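Local coordinates for putative uncharacterized protein PH0594 (Pyrococcus horikoshii, PDB 4HXF) that is a self-compartmentalizing hexameric serine protease, probably an acylaminoacyl peptidase, that selects substrates through its multimerization, at residues 507-511 against 512-516; 556-559 against 560-564. One frame throughout, in Å; residues are numbered along the deposited sequence.

Contact 1: residues 507-511 against 512-516. With Y3A (N-[(benzyloxy)carbonyl]glycyl-N-[(2S,3R)-4-chloro-3-hydroxy-1-phenylbutan-2-yl]glycinamide), chain B.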
loop_
_atom_site.group_PDB
_atom_site.type_symbol
_atom_site.label_atom_id
_atom_site.label_comp_id
_atom_site.label_asym_id
_atom_site.label_seq_id
_atom_site.Cartn_x
_atom_site.Cartn_y
_atom_site.Cartn_z
ATOM N N PHE A 507 48.480 -7.607 -5.157
ATOM C CA PHE A 507 48.839 -8.233 -3.922
ATOM C C PHE A 507 49.348 -9.673 -4.090
ATOM O O PHE A 507 50.315 -10.023 -3.424
ATOM C CB PHE A 507 47.732 -8.200 -2.913
ATOM C CG PHE A 507 48.183 -8.446 -1.468
ATOM C CD1 PHE A 507 49.265 -7.698 -0.915
ATOM C CD2 PHE A 507 47.606 -9.411 -0.724
ATOM C CE1 PHE A 507 49.683 -7.964 0.390
ATOM C CE2 PHE A 507 47.985 -9.659 0.601
ATOM C CZ PHE A 507 49.036 -8.934 1.147
ATOM N N ASP A 508 48.756 -10.469 -4.962
ATOM C CA ASP A 508 49.258 -11.811 -5.166
ATOM C C ASP A 508 50.678 -11.780 -5.742
ATOM O O ASP A 508 51.489 -12.661 -5.451
ATOM C CB ASP A 508 48.349 -12.665 -6.107
ATOM C CG ASP A 508 47.137 -13.241 -5.436
ATOM O OD1 ASP A 508 46.323 -12.527 -4.951
ATOM O OD2 ASP A 508 47.064 -14.449 -5.540
ATOM N N LYS A 509 50.966 -10.806 -6.587
ATOM C CA LYS A 509 52.366 -10.653 -7.153
ATOM C C LYS A 509 53.393 -10.577 -6.011
ATOM O O LYS A 509 54.525 -11.111 -6.148
ATOM C CB LYS A 509 52.523 -9.512 -8.144
ATOM C CG LYS A 509 51.843 -9.830 -9.494
ATOM C CD LYS A 509 52.154 -8.782 -10.533
ATOM C CE LYS A 509 51.396 -9.017 -11.848
ATOM N NZ LYS A 509 51.509 -7.869 -12.788
ATOM N N GLU A 510 52.997 -9.882 -4.971
ATOM C CA GLU A 510 53.853 -9.675 -3.812
ATOM C C GLU A 510 53.891 -10.905 -2.891
ATOM O O GLU A 510 54.953 -11.393 -2.518
ATOM C CB GLU A 510 53.318 -8.477 -3.039
ATOM C CG GLU A 510 54.031 -8.223 -1.715
ATOM C CD GLU A 510 53.738 -6.863 -1.123
ATOM O OE1 GLU A 510 53.733 -6.886 0.151
ATOM O OE2 GLU A 510 53.798 -5.862 -1.917
ATOM N N VAL A 511 52.680 -11.433 -2.559
ATOM C CA VAL A 511 52.627 -12.484 -1.537
ATOM C C VAL A 511 52.965 -13.905 -2.075
ATOM O O VAL A 511 53.549 -14.749 -1.374
ATOM C CB VAL A 511 51.290 -12.465 -0.732
ATOM C CG1 VAL A 511 51.290 -13.601 0.306
ATOM C CG2 VAL A 511 51.168 -11.102 -0.095
ATOM N N ILE A 512 52.600 -14.171 -3.332
ATOM C CA ILE A 512 52.832 -15.431 -4.011
ATOM C C ILE A 512 54.033 -15.341 -4.992
ATOM O O ILE A 512 54.938 -16.221 -4.960
ATOM C CB ILE A 512 51.573 -15.976 -4.736
ATOM C CG1 ILE A 512 50.381 -15.795 -3.773
ATOM C CG2 ILE A 512 51.764 -17.422 -5.196
ATOM C CD1 ILE A 512 50.528 -16.485 -2.443
ATOM N N GLY A 513 54.051 -14.338 -5.846
ATOM C CA GLY A 513 55.172 -14.122 -6.746
ATOM C C GLY A 513 54.815 -13.442 -8.045
ATOM O O GLY A 513 53.670 -13.357 -8.476
ATOM N N ASP A 514 55.877 -12.962 -8.682
ATOM C CA ASP A 514 55.754 -12.339 -10.037
ATOM C C ASP A 514 55.471 -13.385 -11.131
ATOM O O ASP A 514 55.580 -14.569 -10.972
ATOM C CB ASP A 514 57.148 -11.645 -10.367
ATOM C CG ASP A 514 57.249 -10.271 -9.726
ATOM O OD1 ASP A 514 56.169 -9.735 -9.305
ATOM O OD2 ASP A 514 58.378 -9.718 -9.597
ATOM N N ASN A 515 55.146 -12.833 -12.289
ATOM C CA ASN A 515 54.851 -13.614 -13.485
ATOM C C ASN A 515 53.845 -14.707 -13.194
ATOM O O ASN A 515 54.117 -15.895 -13.489
ATOM C CB ASN A 515 56.094 -14.199 -14.101
ATOM C CG ASN A 515 57.090 -13.142 -14.468
ATOM O OD1 ASN A 515 56.789 -12.247 -15.261
ATOM N ND2 ASN A 515 58.288 -13.242 -13.893
ATOM N N PRO A 516 52.675 -14.367 -12.618
ATOM C CA PRO A 516 51.786 -15.441 -12.210
ATOM C C PRO A 516 51.347 -16.470 -13.233
ATOM O O PRO A 516 51.126 -17.617 -12.857
ATOM C CB PRO A 516 50.501 -14.718 -11.725
ATOM C CG PRO A 516 50.921 -13.338 -11.602
ATOM C CD PRO A 516 52.002 -13.051 -12.545
HETATM N N3 Y3A B . 44.304 -7.339 3.807
HETATM C CA3 Y3A B . 44.828 -8.607 3.263
HETATM C C3 Y3A B . 43.588 -9.456 2.964
HETATM O O3 Y3A B . 42.447 -9.074 2.803
HETATM C C4 Y3A B . 42.064 -12.175 4.325
HETATM O O4 Y3A B . 43.071 -12.615 5.162
HETATM C CA4 Y3A B . 42.679 -11.877 2.970
HETATM N N4 Y3A B . 43.823 -10.966 3.237
HETATM C CB4 Y3A B . 43.421 -13.063 2.286
HETATM C CG4 Y3A B . 44.024 -12.715 0.965
HETATM C CD1 Y3A B . 43.300 -12.327 -0.172
HETATM C CD2 Y3A B . 45.397 -12.845 0.803
HETATM C CE1 Y3A B . 43.893 -12.037 -1.388
HETATM C CE2 Y3A B . 46.010 -12.551 -0.407
HETATM C CZ4 Y3A B . 45.275 -12.129 -1.470
HETATM C C15 Y3A B . 40.956 -11.167 4.809
#

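Contact 2: residues 556-559 against 560-564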
loop_
_atom_site.group_PDB
_atom_site.type_symbol
_atom_site.label_atom_id
_atom_site.label_comp_id
_atom_site.label_asym_id
_atom_site.label_seq_id
_atom_site.Cartn_x
_atom_site.Cartn_y
_atom_site.Cartn_z
ATOM N N MET A 556 35.378 -24.292 -5.722
ATOM C CA MET A 556 36.257 -25.180 -6.495
ATOM C C MET A 556 36.791 -26.275 -5.601
ATOM O O MET A 556 36.854 -27.399 -6.024
ATOM C CB MET A 556 37.377 -24.443 -7.255
ATOM C CG MET A 556 36.949 -23.500 -8.301
ATOM S SD MET A 556 38.355 -22.882 -9.288
ATOM C CE MET A 556 39.377 -22.124 -8.059
ATOM N N PHE A 557 37.267 -25.924 -4.411
ATOM C CA PHE A 557 37.804 -26.843 -3.444
ATOM C C PHE A 557 36.720 -27.873 -3.028
ATOM O O PHE A 557 36.974 -29.094 -3.057
ATOM C CB PHE A 557 38.434 -26.140 -2.283
ATOM C CG PHE A 557 39.395 -26.973 -1.449
ATOM C CD1 PHE A 557 40.415 -27.786 -1.966
ATOM C CD2 PHE A 557 39.421 -26.773 -0.075
ATOM C CE1 PHE A 557 41.248 -28.493 -1.134
ATOM C CE2 PHE A 557 40.331 -27.439 0.740
ATOM C CZ PHE A 557 41.287 -28.220 0.210
ATOM N N TYR A 558 35.536 -27.396 -2.760
ATOM C CA TYR A 558 34.385 -28.231 -2.490
ATOM C C TYR A 558 34.092 -29.232 -3.622
ATOM O O TYR A 558 34.057 -30.480 -3.382
ATOM C CB TYR A 558 33.145 -27.377 -2.239
ATOM C CG TYR A 558 31.888 -28.231 -2.016
ATOM C CD1 TYR A 558 31.676 -28.912 -0.830
ATOM C CD2 TYR A 558 31.013 -28.448 -3.038
ATOM C CE1 TYR A 558 30.578 -29.749 -0.668
ATOM C CE2 TYR A 558 29.938 -29.302 -2.925
ATOM C CZ TYR A 558 29.721 -29.946 -1.706
ATOM O OH TYR A 558 28.676 -30.822 -1.517
ATOM N N HIS A 559 33.946 -28.739 -4.873
ATOM C CA HIS A 559 33.664 -29.672 -5.966
ATOM C C HIS A 559 34.736 -30.740 -6.205
ATOM O O HIS A 559 34.455 -31.912 -6.478
ATOM C CB HIS A 559 33.438 -28.926 -7.297
ATOM C CG HIS A 559 32.156 -28.184 -7.403
ATOM N ND1 HIS A 559 31.948 -27.169 -8.302
ATOM C CD2 HIS A 559 30.870 -28.452 -6.824
ATOM C CE1 HIS A 559 30.584 -26.806 -8.250
ATOM N NE2 HIS A 559 29.969 -27.606 -7.371
ATOM N N VAL A 560 35.998 -30.270 -6.130
ATOM C CA VAL A 560 37.132 -31.157 -6.384
ATOM C C VAL A 560 37.220 -32.171 -5.278
ATOM O O VAL A 560 37.437 -33.373 -5.554
ATOM C CB VAL A 560 38.428 -30.382 -6.619
ATOM C CG1 VAL A 560 39.614 -31.313 -6.465
ATOM C CG2 VAL A 560 38.398 -29.629 -7.977
ATOM N N LEU A 561 37.076 -31.760 -4.034
ATOM C CA LEU A 561 37.043 -32.745 -2.903
ATOM C C LEU A 561 35.878 -33.762 -3.052
ATOM O O LEU A 561 36.088 -34.968 -2.879
ATOM C CB LEU A 561 37.000 -31.980 -1.517
ATOM C CG LEU A 561 38.263 -31.264 -1.111
ATOM C CD1 LEU A 561 37.875 -30.289 -0.021
ATOM C CD2 LEU A 561 39.336 -32.278 -0.709
ATOM N N LYS A 562 34.711 -33.337 -3.506
ATOM C CA LYS A 562 33.640 -34.249 -3.742
ATOM C C LYS A 562 33.983 -35.200 -4.927
ATOM O O LYS A 562 33.655 -36.392 -4.869
ATOM C CB LYS A 562 32.347 -33.477 -4.070
ATOM C CG LYS A 562 31.741 -32.786 -2.838
ATOM C CD LYS A 562 31.190 -33.680 -1.735
ATOM C CE LYS A 562 30.188 -34.557 -2.210
ATOM N NZ LYS A 562 29.590 -35.450 -1.064
ATOM N N ASP A 563 34.671 -34.680 -5.950
ATOM C CA ASP A 563 35.043 -35.481 -7.144
ATOM C C ASP A 563 36.002 -36.611 -6.715
ATOM O O ASP A 563 36.103 -37.637 -7.360
ATOM C CB ASP A 563 35.737 -34.615 -8.162
ATOM C CG ASP A 563 35.636 -35.124 -9.585
ATOM O OD1 ASP A 563 34.729 -35.897 -9.907
ATOM O OD2 ASP A 563 36.504 -34.729 -10.393
ATOM N N LEU A 564 36.672 -36.363 -5.551
ATOM C CA LEU A 564 37.674 -37.290 -4.986
ATOM C C LEU A 564 37.066 -38.112 -3.846
ATOM O O LEU A 564 37.786 -38.872 -3.157
ATOM C CB LEU A 564 38.944 -36.546 -4.608
ATOM C CG LEU A 564 39.706 -35.935 -5.754
ATOM C CD1 LEU A 564 40.797 -34.945 -5.245
ATOM C CD2 LEU A 564 40.335 -36.986 -6.677
#

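Contact 1: residues 507-511 against 512-516
Asp508 and Ile512 lie side by side one helical turn apart and point the same way. Asp508 OD2 runs alongside Ile512 CG1 at 4.0 Å. The other carboxylate oxygen, OD1, serves the ligand pocket: it is hydrogen-bonded to Ser497 and sits 3.7 Å from CZ4 on the phenyl ring of the bound inhibitor. Phe507 meets the same phenyl with its edge, Phe507 CD2 lying 3.5 Å from Y3A CE2. CG of Phe507 is anti to the backbone N (chi1 -162°), which places the ring against Val511. Val511 CG2 rests over one ring face, toward the rim, so the ring is braced from within its own helix.

The helix ends here. Asp508 O accepts two bonds, from Ile512 N at 2.8 Å and from Gly513 N at 3.1 Å. The second, five residues on, is the straighter at 164° and lies in the carbonyl plane. Gly513 then leaves helical geometry with positive phi, where a CB would jam against the preceding carbonyl oxygen. The chain then turns, bringing Pro516 against Lys509. That extended side chain crosses Pro516 obliquely, with Lys509 CE 4.1 Å from Pro516 CD. Its NZ forms a salt bridge with Asp563 of a second subunit.

The segment closes helix 504-511. Trp494 and Tyr498 of helix 494-500 meet Asp508, and also Ile512 and Pro516 in the following loop. Helix 521-524 packs here through Tyr522, which is also hydrogen-bonded to Gly513 O.

Contact 2: residues 556-559 against 560-564
Phe557 O receives the N-H of Leu561 in a bond of 2.8 Å, nearly straight at 165°. The Leu561 side chain folds back over the same turn. Its CD1 stands almost exactly above the centre of the Phe557 ring, 3.7 Å from the centroid and 5° off the normal. This is a CH-pi contact on the ring face. CG of Phe557 is anti to the backbone N (chi1 -161°), which helps bring the ring within reach of Leu561. With an alanine here, Leu561 CD1 would probably lose the face it rests on, and a gap would be likely to open toward Leu538 and Ser492.

One residue on, the pairing repeats in a different form. Tyr558 and Lys562 lie side by side and point the same way. Lys562 CG sits over the Tyr558 ring, offset toward the rim, 3.9 Å from its centroid. The lysine bends at chi2, which turns Lys562 CD back to 3.8 Å from Tyr558 OH.

Both pairs belong to helix 552-563, the crossover helix of a beta-alpha-beta unit in the alpha/beta hydrolase fold. The parallel strands 538-543 and 568-573 flank it in the chain. Leu561 packs on Leu538 and Val568, and Tyr558 on Leu540, Val568 and Ile570.

A second subunit takes the polar ends. Tyr558 OH is hydrogen-bonded to Asp136 O, and Lys562 NZ to Asp135 O, of that subunit. His559 ND1 is hydrogen-bonded to Ala499 O and Asp563 OD2 to Tyr498 OH, again of the second subunit. Val560 packs on Ala531 of its own chain and on Tyr498 of the second subunit.

Both contacts are local, come in series along the chain, and belong to the hydrolase part of the protein. Their centres are about 25 Å apart and their nearest atoms about 11 Å, so they do not touch. Both are mostly buried. Contact 1 is a helix end beside the inhibitor pocket, with exposed Asp514 at its margin; its chemistry is a doubly used carbonyl, a glycine turn and a ring edge. Contact 2 lies away from the annotated sites, between the central sheet and a second subunit. It pairs side chains by CH-pi along the helix, while residues of the same pairs pack on the sheet. Lys509 and Asp563 make the two contacts, apart within one chain, meet between two subunits of the hexamer.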